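Local coordinates for protein thiosulfate sulfurtransferase YnjE (Escherichia coli, PDB 2WLR) that catalyses sulfur transfer from thiosulfate to cyanide, giving thiocyanate and sulfite, as a monomeric periplasmic enzyme built of rhodanese domains, at residues 172-175 and 176-180; 192-195 and 196-200; 267-270 and 271-274. All coordinates share one frame; numbering follows the deposited sequence.

Interaction 1 (172-175 and 176-180)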
# COMPACT_ATOMS: atom_id res chain seq x y z
N ILE A 172 18.28 -0.50 6.50
CA ILE A 172 18.59 0.82 5.95
C ILE A 172 17.97 1.85 6.90
O ILE A 172 16.77 1.81 7.22
CB ILE A 172 18.07 1.02 4.52
CG1 ILE A 172 18.89 0.22 3.52
CG2 ILE A 172 18.12 2.53 4.12
CD1 ILE A 172 18.32 0.25 2.13
N ASP A 173 18.79 2.80 7.33
CA ASP A 173 18.37 3.99 8.05
C ASP A 173 17.81 4.95 6.99
O ASP A 173 18.50 5.24 5.99
CB ASP A 173 19.63 4.56 8.73
CG ASP A 173 19.40 5.80 9.56
OD1 ASP A 173 18.40 6.54 9.42
OD2 ASP A 173 20.35 6.09 10.32
N THR A 174 16.60 5.46 7.18
CA THR A 174 16.03 6.41 6.22
C THR A 174 16.90 7.66 6.01
O THR A 174 16.87 8.29 4.96
CB THR A 174 14.60 6.83 6.62
OG1 THR A 174 14.58 7.30 7.97
CG2 THR A 174 13.63 5.65 6.50
N ASN A 175 17.70 8.02 7.02
CA ASN A 175 18.63 9.12 6.84
C ASN A 175 19.71 8.86 5.79
O ASN A 175 20.42 9.78 5.39
CB ASN A 175 19.29 9.49 8.18
CG ASN A 175 18.31 10.08 9.19
OD1 ASN A 175 18.42 9.83 10.40
ND2 ASN A 175 17.36 10.87 8.72
N GLU A 176 19.85 7.61 5.33
CA GLU A 176 20.73 7.30 4.19
C GLU A 176 20.13 7.73 2.86
O GLU A 176 20.84 7.77 1.85
CB GLU A 176 21.04 5.80 4.09
CG GLU A 176 21.75 5.22 5.28
CD GLU A 176 21.95 3.73 5.15
OE1 GLU A 176 22.59 3.31 4.16
OE2 GLU A 176 21.46 2.96 6.01
N VAL A 177 18.83 8.01 2.80
CA VAL A 177 18.21 8.35 1.52
C VAL A 177 17.62 9.76 1.43
O VAL A 177 17.21 10.16 0.35
CB VAL A 177 17.13 7.33 1.11
CG1 VAL A 177 17.68 5.91 1.27
CG2 VAL A 177 15.84 7.52 1.93
N GLU A 178 17.56 10.47 2.56
CA GLU A 178 16.99 11.81 2.64
C GLU A 178 17.77 12.57 3.71
O GLU A 178 18.37 11.96 4.61
CB GLU A 178 15.49 11.76 2.95
CG GLU A 178 15.19 11.15 4.29
CD GLU A 178 13.73 11.06 4.62
OE1 GLU A 178 12.89 11.37 3.74
OE2 GLU A 178 13.40 10.71 5.78
N SER A 179 17.71 13.89 3.64
CA SER A 179 18.44 14.70 4.61
C SER A 179 17.87 16.09 4.75
O SER A 179 17.03 16.52 3.98
CB SER A 179 19.91 14.82 4.16
OG SER A 179 20.00 15.65 3.03
N GLU A 180 18.41 16.81 5.73
CA GLU A 180 18.26 18.25 5.88
C GLU A 180 18.78 18.93 4.61
O GLU A 180 19.62 18.36 3.90
CB GLU A 180 19.09 18.73 7.07
CG GLU A 180 18.65 18.21 8.41
CD GLU A 180 17.49 18.96 8.99
OE1 GLU A 180 16.81 19.71 8.25
OE2 GLU A 180 17.23 18.77 10.21
O HOH W 1 14.92 10.06 7.79
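Glu176 folds its side chain back along the chain that precedes it, its carboxylate lying over the CA and CG2 of Ile172 and beside the CB of Asp173. The setting is the edge of the central parallel sheet of the second rhodanese domain, where strand 170-173, an outermost strand, gives way to a 3-10 turn. Glu176 CG stands anti to its own carbonyl carbon (chi1 -61°), and the chain then runs extended, which carries the carboxylate back to the strand end. There OE2 accepts the backbone N of Asp173 at 3.0 Å, on its anti side and 32° out of the carboxylate plane. The same two residues are joined a second time, Glu176 N to Asp173 O at 2.8 Å, so one residue holds both the NH and the carbonyl of the other. The other oxygen, OE1, makes a hydrogen bond with His198 NE2 and a salt bridge with Lys197 NZ, which probably favour the charged carboxylate.

An Asx turn opens the 3-10 segment: Asp173 OD1 accepts the backbone N of Asn175 at 2.9 Å from above its carboxylate plane, and it also accepts from Gly156 N. Thr174 O then receives Val177 N at 2.9 Å, with a weak further bond from Glu178 N. Apolar contact is sparse here, Ile172 CG2 standing 4.4 Å from Val177 CG1, and both side chains touch helix 213-226, Ile172 at Met223 and Val177 at Ile222.

Glu178 brings its carboxylate back over Thr174. Its OE1 pairs with Arg218 and its OE2 with Trp369 NE1, and the side chain lies beside a bound HEPES buffer molecule. A water links the two side chains, donating to Glu178 OE2 at 2.6 Å and lying 2.8 Å from Thr174 OG1.

Interaction 2 (192-195 and 196-200)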
# COMPACT_ATOMS: atom_id res chain seq x y z
N LYS A 192 23.75 6.61 -5.34
CA LYS A 192 24.68 5.64 -5.91
C LYS A 192 25.54 5.01 -4.84
O LYS A 192 25.74 3.80 -4.82
CB LYS A 192 25.55 6.34 -6.94
CG LYS A 192 26.50 5.50 -7.75
CD LYS A 192 27.30 6.45 -8.65
CE LYS A 192 28.05 5.70 -9.71
NZ LYS A 192 29.18 4.98 -9.14
N ALA A 193 26.03 5.80 -3.89
CA ALA A 193 26.86 5.24 -2.84
C ALA A 193 26.04 4.31 -1.94
O ALA A 193 26.50 3.26 -1.52
CB ALA A 193 27.51 6.37 -2.01
N MSE A 194 24.83 4.74 -1.62
CA MSE A 194 23.97 3.96 -0.74
C MSE A 194 23.64 2.60 -1.35
O MSE A 194 23.70 1.57 -0.69
CB MSE A 194 22.69 4.79 -0.46
CG MSE A 194 21.61 4.10 0.43
SE MSE A 194 20.43 2.91 -0.57
CE MSE A 194 19.46 4.18 -1.71
N LEU A 195 23.33 2.62 -2.64
CA LEU A 195 22.95 1.41 -3.37
C LEU A 195 24.14 0.44 -3.38
O LEU A 195 23.98 -0.77 -3.08
CB LEU A 195 22.44 1.72 -4.78
CG LEU A 195 21.09 2.46 -4.85
CD1 LEU A 195 20.92 3.18 -6.15
CD2 LEU A 195 19.93 1.46 -4.63
N ALA A 196 25.32 0.96 -3.69
CA ALA A 196 26.53 0.13 -3.69
C ALA A 196 26.77 -0.52 -2.34
O ALA A 196 27.00 -1.73 -2.25
CB ALA A 196 27.75 0.96 -4.09
N LYS A 197 26.68 0.27 -1.28
CA LYS A 197 26.95 -0.18 0.09
C LYS A 197 26.01 -1.29 0.53
O LYS A 197 26.41 -2.22 1.22
CB LYS A 197 26.82 1.03 1.02
CG LYS A 197 27.15 0.93 2.49
CD LYS A 197 26.39 2.05 3.32
CE LYS A 197 26.34 3.47 2.66
NZ LYS A 197 25.04 4.31 2.87
N HIS A 198 24.75 -1.22 0.12
CA HIS A 198 23.78 -2.26 0.43
C HIS A 198 23.69 -3.37 -0.64
O HIS A 198 22.80 -4.22 -0.57
CB HIS A 198 22.41 -1.63 0.70
CG HIS A 198 22.41 -0.77 1.92
ND1 HIS A 198 22.25 -1.28 3.19
CD2 HIS A 198 22.64 0.55 2.06
CE1 HIS A 198 22.33 -0.30 4.06
NE2 HIS A 198 22.58 0.83 3.41
N GLY A 199 24.62 -3.40 -1.59
CA GLY A 199 24.72 -4.51 -2.53
C GLY A 199 23.61 -4.61 -3.52
O GLY A 199 23.22 -5.70 -3.93
N ILE A 200 23.08 -3.46 -3.93
CA ILE A 200 21.95 -3.38 -4.84
C ILE A 200 22.39 -2.88 -6.22
O ILE A 200 22.91 -1.75 -6.34
CB ILE A 200 20.88 -2.43 -4.29
CG1 ILE A 200 20.41 -2.90 -2.90
CG2 ILE A 200 19.70 -2.34 -5.28
CD1 ILE A 200 19.56 -1.85 -2.13
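Leu195 meets the turn beyond its helix atom by atom: CB lies 3.8 Å from Ile200 O, and the branch then carries CD2 to Ile200, 3.9 Å from CG2 and only slightly farther from CB and CD1. With CG anti to the carbonyl carbon (chi1 -68°), this methyl is delivered across the helix end, where the two side chains meet at a slant. Val228 touches both residues, and helix 213-226 packs against them through Ala226 on Leu195 and Met223 on Ile200.

The backbone explains why Ile200 comes back to Leu195. Helix 188-197 ends in a Schellman motif, with Gly199 as the C-prime residue at positive phi (69°). Ile200 N bonds to Leu195 O at 3.0 Å, nearly straight at 169°, and inside that loop Gly199 N reaches Ala196 O at 3.0 Å. His198 is the first residue to leave helical angles, yet its N still bonds to Met194 O.

That same carbonyl oxygen lies in the plane of the His198 ring at its edge, 3.1 Å from CD2. The selenium of Met194, a selenomethionine, takes an oblique position 5.1 Å from the ring centroid. Both ring nitrogens are engaged, ND1 with Asp170 and the other with Glu176, which fixes the rotation of the imidazole. Lys197 bends at its third and fourth torsions, bringing NZ back to 3.8 Å from Met194 CA and toward its salt-bridge partner Glu176.

Interaction 3 (267-270 and 271-274)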
# COMPACT_ATOMS: atom_id res chain seq x y z
N PRO A 267 19.66 9.03 -12.51
CA PRO A 267 18.44 8.25 -12.24
C PRO A 267 17.82 7.67 -13.50
O PRO A 267 17.73 8.37 -14.50
CB PRO A 267 17.49 9.29 -11.66
CG PRO A 267 17.83 10.56 -12.44
CD PRO A 267 19.32 10.44 -12.82
N ALA A 268 17.37 6.43 -13.47
CA ALA A 268 16.75 5.81 -14.63
C ALA A 268 15.29 6.21 -14.81
O ALA A 268 14.77 6.16 -15.92
CB ALA A 268 16.82 4.32 -14.52
N GLN A 269 14.62 6.62 -13.72
CA GLN A 269 13.19 6.94 -13.77
C GLN A 269 12.91 8.31 -13.14
O GLN A 269 12.20 8.40 -12.14
CB GLN A 269 12.38 5.83 -13.11
CG GLN A 269 12.60 4.46 -13.70
CD GLN A 269 12.23 4.32 -15.16
OE1 GLN A 269 11.41 5.06 -15.69
NE2 GLN A 269 12.84 3.34 -15.83
N PRO A 270 13.49 9.37 -13.69
CA PRO A 270 13.40 10.69 -13.06
C PRO A 270 11.94 11.18 -12.96
O PRO A 270 11.63 11.95 -12.07
CB PRO A 270 14.25 11.58 -13.98
CG PRO A 270 14.26 10.84 -15.31
CD PRO A 270 14.21 9.40 -14.99
N GLN A 271 11.05 10.72 -13.84
CA GLN A 271 9.66 11.16 -13.85
C GLN A 271 8.87 10.72 -12.58
O GLN A 271 7.76 11.18 -12.34
CB GLN A 271 8.95 10.68 -15.16
CG GLN A 271 8.54 9.22 -15.22
CD GLN A 271 9.67 8.22 -15.28
OE1 GLN A 271 10.84 8.59 -15.53
NE2 GLN A 271 9.35 6.95 -15.10
N LEU A 272 9.45 9.84 -11.77
CA LEU A 272 8.78 9.36 -10.55
C LEU A 272 8.86 10.37 -9.41
O LEU A 272 8.16 10.21 -8.40
CB LEU A 272 9.34 8.03 -10.08
CG LEU A 272 9.24 6.89 -11.11
CD1 LEU A 272 9.80 5.60 -10.56
CD2 LEU A 272 7.81 6.73 -11.61
N MSE A 273 9.68 11.41 -9.56
CA MSE A 273 9.78 12.47 -8.57
C MSE A 273 9.54 13.80 -9.23
O MSE A 273 10.05 14.06 -10.33
CB MSE A 273 11.14 12.50 -7.88
CG MSE A 273 11.10 13.21 -6.53
SE MSE A 273 10.22 12.17 -5.12
CE MSE A 273 11.69 11.34 -4.35
N LEU A 274 8.75 14.64 -8.60
CA LEU A 274 8.53 15.99 -9.07
C LEU A 274 9.15 17.00 -8.15
O LEU A 274 9.21 16.81 -6.92
CB LEU A 274 7.05 16.32 -9.21
CG LEU A 274 6.21 15.46 -10.11
CD1 LEU A 274 4.86 16.17 -10.31
CD2 LEU A 274 6.82 15.19 -11.48
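Gln269 and Leu272 make the close-packed side of this turn: Gln269 CB lies 3.6 Å from Leu272 CD1, while CB and CG of Leu272 each lie 3.5 Å from Gln269 O. This oxygen also accepts Leu272 N at 3.1 Å, the donor standing above the carbonyl plane. Pro270 O repeats the i-to-i+3 pattern with Met273 N, as expected of a short 3-10 turn, and the chain passes directly into strand 273-274, an outermost strand of the last parallel sheet. Leu272 rests on Gln221 and Leu224 of helix 213-226, and Met273, a selenomethionine, reaches Gln221 and Val388, so the inner side bridges neighbouring rhodanese units.

The other side is the more polar and solvent-facing one. Gln271 is exposed; its CG sits between the backbone N and carbonyl carbon (chi1 78°), and a bend at chi2 swings the amide back over the Gln269-Pro270 peptide, with OE1 3.2 Å from Gln269 C. Side by side with Gln269 and pointing the same way, it donates NE2 to Gln269 OE1 at 2.9 Å. The amide planes stand 87° apart, yet the hydrogen leaves in the plane of Gln271 and arrives on a lone pair of OE1.

One well-directed bond thus ties the exposed Gln271 to the partly exposed Gln269 without any charge; neither amide ionises in the ordinary pH range, so the bond itself should be little affected by pH.

Overall arrangement
Interactions 1 and 2 share one polar junction in the second rhodanese domain, their centres 13 Å apart: Glu176 OE1 lies 2.6 Å from His198 NE2, a probable hydrogen bond, and 2.9 Å from Lys197 NZ, a salt bridge. Apolar contact adds to it, with Ile172 CG1 3.5 Å from His198 CE1. Interaction 3 touches neither; its centre is 18 Å from each, but helix 213-226 packs against all three. Interaction 1 comes nearest to function: the Glu178 side chain is about 3 Å from the bound HEPES and about 11 Å from that of Arg370, a probable substrate-binding residue, whereas the Met273 side chain is about 12 Å from the HEPES.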